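Local coordinates for flavohemoprotein (Vibrio cholerae O1 biovar El Tor, PDB 4EH1) that probably detoxifies nitric oxide by converting it with oxygen and NAD(P)H to nitrate, using heme b and FAD, the latter held in the reductase part present here, at residues I70-E75 with Y88-V93. Numbering follows the deposited sequence. Where two conformers were deposited one is given.
Sequences ISVKRE and YLHNNV. With FAD (flavin-adenine dinucleotide), chain C.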
# COMPACT_ATOMS: atom_id res chain seq x y z
N ILE A 70 4.92 -11.19 -1.25
CA ILE A 70 3.92 -11.72 -2.18
C ILE A 70 3.05 -10.56 -2.66
O ILE A 70 3.00 -9.50 -2.04
CB ILE A 70 3.01 -12.74 -1.51
CG1 ILE A 70 2.30 -12.09 -0.32
CG2 ILE A 70 3.78 -14.05 -1.10
CD1 ILE A 70 1.16 -12.99 0.22
N SER A 71 2.34 -10.79 -3.77
CA SER A 71 1.53 -9.74 -4.39
C SER A 71 0.19 -10.34 -4.80
O SER A 71 0.13 -11.26 -5.64
CB SER A 71 2.24 -9.16 -5.61
OG SER A 71 3.58 -8.79 -5.29
N VAL A 72 -0.86 -9.76 -4.24
CA VAL A 72 -2.15 -10.41 -4.16
C VAL A 72 -3.23 -9.60 -4.90
O VAL A 72 -3.48 -8.44 -4.60
CB VAL A 72 -2.54 -10.56 -2.67
CG1 VAL A 72 -3.97 -11.04 -2.56
CG2 VAL A 72 -1.51 -11.47 -1.91
N LYS A 73 -3.84 -10.23 -5.89
CA LYS A 73 -4.91 -9.58 -6.61
C LYS A 73 -6.27 -9.78 -5.91
O LYS A 73 -6.67 -10.91 -5.65
CB LYS A 73 -5.00 -10.08 -8.03
CG LYS A 73 -6.05 -9.26 -8.81
CD LYS A 73 -6.41 -9.81 -10.17
CE LYS A 73 -7.77 -9.21 -10.61
NZ LYS A 73 -8.17 -9.55 -11.98
N ARG A 74 -6.93 -8.68 -5.59
CA ARG A 74 -8.33 -8.67 -5.15
C ARG A 74 -9.16 -9.39 -6.22
O ARG A 74 -9.40 -8.83 -7.29
CB ARG A 74 -8.78 -7.20 -5.04
CG ARG A 74 -9.82 -6.89 -3.98
CD ARG A 74 -9.56 -5.51 -3.32
NE ARG A 74 -9.92 -4.36 -4.15
CZ ARG A 74 -9.08 -3.40 -4.52
NH1 ARG A 74 -7.80 -3.41 -4.14
NH2 ARG A 74 -9.52 -2.40 -5.27
N GLU A 75 -9.57 -10.63 -5.98
CA GLU A 75 -10.27 -11.37 -7.04
C GLU A 75 -11.79 -11.17 -7.01
O GLU A 75 -12.37 -10.95 -5.96
CB GLU A 75 -9.90 -12.87 -7.09
CG GLU A 75 -10.43 -13.56 -8.37
CD GLU A 75 -9.83 -14.95 -8.64
OE1 GLU A 75 -8.58 -15.08 -8.63
OE2 GLU A 75 -10.62 -15.90 -8.87
N TYR A 88 -9.84 -10.81 2.13
CA TYR A 88 -9.51 -10.79 3.53
C TYR A 88 -8.16 -10.12 3.77
O TYR A 88 -8.04 -9.31 4.67
CB TYR A 88 -9.48 -12.19 4.09
CG TYR A 88 -9.20 -12.19 5.56
CD1 TYR A 88 -10.18 -11.79 6.47
CD2 TYR A 88 -7.96 -12.56 6.04
CE1 TYR A 88 -9.94 -11.79 7.82
CE2 TYR A 88 -7.69 -12.57 7.42
CZ TYR A 88 -8.70 -12.18 8.29
OH TYR A 88 -8.46 -12.19 9.64
N LEU A 89 -7.18 -10.49 2.97
CA LEU A 89 -5.83 -9.93 3.01
C LEU A 89 -5.83 -8.43 2.75
O LEU A 89 -5.26 -7.68 3.56
CB LEU A 89 -4.94 -10.63 1.99
CG LEU A 89 -4.61 -12.07 2.35
CD1 LEU A 89 -3.78 -12.71 1.25
CD2 LEU A 89 -3.90 -12.16 3.72
N HIS A 90 -6.42 -8.02 1.62
CA HIS A 90 -6.57 -6.61 1.27
C HIS A 90 -7.29 -5.82 2.38
O HIS A 90 -6.80 -4.80 2.84
CB HIS A 90 -7.34 -6.44 -0.06
CG HIS A 90 -6.49 -6.59 -1.28
ND1 HIS A 90 -6.23 -5.54 -2.14
CD2 HIS A 90 -5.82 -7.66 -1.79
CE1 HIS A 90 -5.44 -5.95 -3.12
NE2 HIS A 90 -5.18 -7.23 -2.93
N ASN A 91 -8.43 -6.31 2.85
CA ASN A 91 -9.27 -5.51 3.75
C ASN A 91 -8.96 -5.61 5.23
O ASN A 91 -9.22 -4.67 5.96
CB ASN A 91 -10.75 -5.83 3.55
CG ASN A 91 -11.24 -5.47 2.15
OD1 ASN A 91 -10.70 -4.56 1.53
ND2 ASN A 91 -12.23 -6.20 1.65
N ASN A 92 -8.43 -6.74 5.68
CA ASN A 92 -8.38 -7.01 7.12
C ASN A 92 -6.97 -7.18 7.65
O ASN A 92 -6.73 -6.96 8.82
CB ASN A 92 -9.16 -8.28 7.46
CG ASN A 92 -10.65 -8.16 7.20
OD1 ASN A 92 -11.46 -8.06 8.12
ND2 ASN A 92 -11.02 -8.15 5.93
N VAL A 93 -6.05 -7.65 6.82
CA VAL A 93 -4.73 -7.95 7.32
C VAL A 93 -3.81 -6.72 7.21
O VAL A 93 -3.29 -6.43 6.14
CB VAL A 93 -4.14 -9.15 6.59
CG1 VAL A 93 -2.71 -9.42 7.10
CG2 VAL A 93 -5.07 -10.38 6.77
PA FAD C . -12.04 -17.70 -3.87
O1A FAD C . -11.35 -18.96 -3.83
O2A FAD C . -12.95 -17.30 -2.85
O5B FAD C . -12.85 -17.68 -5.19
C5B FAD C . -12.37 -18.34 -6.34
C4B FAD C . -13.21 -18.08 -7.57
O4B FAD C . -14.45 -18.77 -7.52
C3B FAD C . -13.53 -16.61 -7.66
O3B FAD C . -13.56 -16.25 -9.02
C2B FAD C . -14.91 -16.52 -7.11
O2B FAD C . -15.54 -15.45 -7.74
C1B FAD C . -15.51 -17.86 -7.43
N9A FAD C . -16.41 -18.26 -6.35
C8A FAD C . -16.15 -18.22 -5.06
N7A FAD C . -17.20 -18.64 -4.35
C5A FAD C . -18.15 -18.94 -5.20
C6A FAD C . -19.51 -19.42 -5.09
N6A FAD C . -20.07 -19.69 -3.90
N1A FAD C . -20.17 -19.58 -6.23
C2A FAD C . -19.62 -19.33 -7.40
N3A FAD C . -18.40 -18.89 -7.57
C4A FAD C . -17.63 -18.67 -6.52
N1 FAD C . -2.90 -15.10 -6.70
C2 FAD C . -2.31 -13.92 -6.53
O2 FAD C . -3.00 -12.97 -6.28
N3 FAD C . -1.00 -13.74 -6.59
C4 FAD C . -0.18 -14.72 -6.82
O4 FAD C . 1.00 -14.48 -6.86
C4X FAD C . -0.75 -16.05 -7.05
N5 FAD C . 0.01 -17.09 -7.31
C5X FAD C . -0.52 -18.28 -7.52
C6 FAD C . 0.31 -19.32 -7.79
C7 FAD C . -0.21 -20.56 -8.01
C7M FAD C . 0.69 -21.70 -8.31
C8 FAD C . -1.65 -20.78 -7.95
C8M FAD C . -2.16 -22.15 -8.18
C9 FAD C . -2.49 -19.74 -7.67
C9A FAD C . -1.97 -18.49 -7.46
N10 FAD C . -2.80 -17.41 -7.18
C10 FAD C . -2.20 -16.18 -6.98
C1' FAD C . -4.24 -17.60 -7.08
C2' FAD C . -4.65 -17.60 -5.60
O2' FAD C . -4.11 -18.68 -4.87
C3' FAD C . -6.14 -17.69 -5.32
O3' FAD C . -6.73 -18.76 -6.01
C4' FAD C . -6.91 -16.40 -5.51
O4' FAD C . -6.31 -15.40 -4.72
C5' FAD C . -8.39 -16.50 -5.20
O5' FAD C . -8.68 -16.84 -3.87
P FAD C . -9.84 -16.24 -3.06
O1P FAD C . -9.92 -16.99 -1.85
O2P FAD C . -9.64 -14.84 -2.98
O3P FAD C . -11.04 -16.52 -3.99
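Strand 70-73 and helix 88-92 run nearly perpendicular, at 95° with their axes 9.3 Å apart at closest approach, and the backbones come nearest where Arg-74 faces His-90. The imidazole of His-90 bridges the gap. Its NE2 gives a hydrogen to the carbonyl O of Val-72 at 2.7 Å, a nearly straight bond (168°) that lies in the ring plane but reaches the oxygen from above the carbonyl plane. Arg-74 wraps the same ring: its CB sits over the centre of one face, 4.1 Å from the His-90 ring centroid, in a CH-pi contact. Bends at chi2 and chi3 then carry the guanidinium round so that NH1 lies 3.3 Å from His-90 ND1, with ND1 at the guanidinium's edge. Arg-74 is modelled in two conformers, so this approach, built in one of them, is doubtful. Deeper in, Val-72 turns its two methyls to different partners: CG1 lies against His-90 CD2, while CG2 meets Leu-89 CD1 at 4.1 Å.

The strand's other edge meets the flavin. Ser-71 O accepts the N-H of FAD N3 and Lys-73 N donates to FAD O2, each at 2.9 Å, so that the backbone reads the pyrimidine edge of the isoalloxazine; beyond the strand, Glu-75 OE2 takes a hydrogen bond from O3B on the adenosine ribose of FAD. The peptide unit whose Val-72 O accepts the His-90 N-H gives its Lys-73 N-H to the flavin. In the FAD-binding barrel, strand 68-73 pairs with strand 18-25, Phe-21 of that strand touches Leu-89, Tyr-57 of strand 53-58 packs on Val-72 and Leu-89, and Lys-11 NZ of strand 4-13 is hydrogen-bonded to the carbonyl oxygens of Leu-89, His-90 and Val-93.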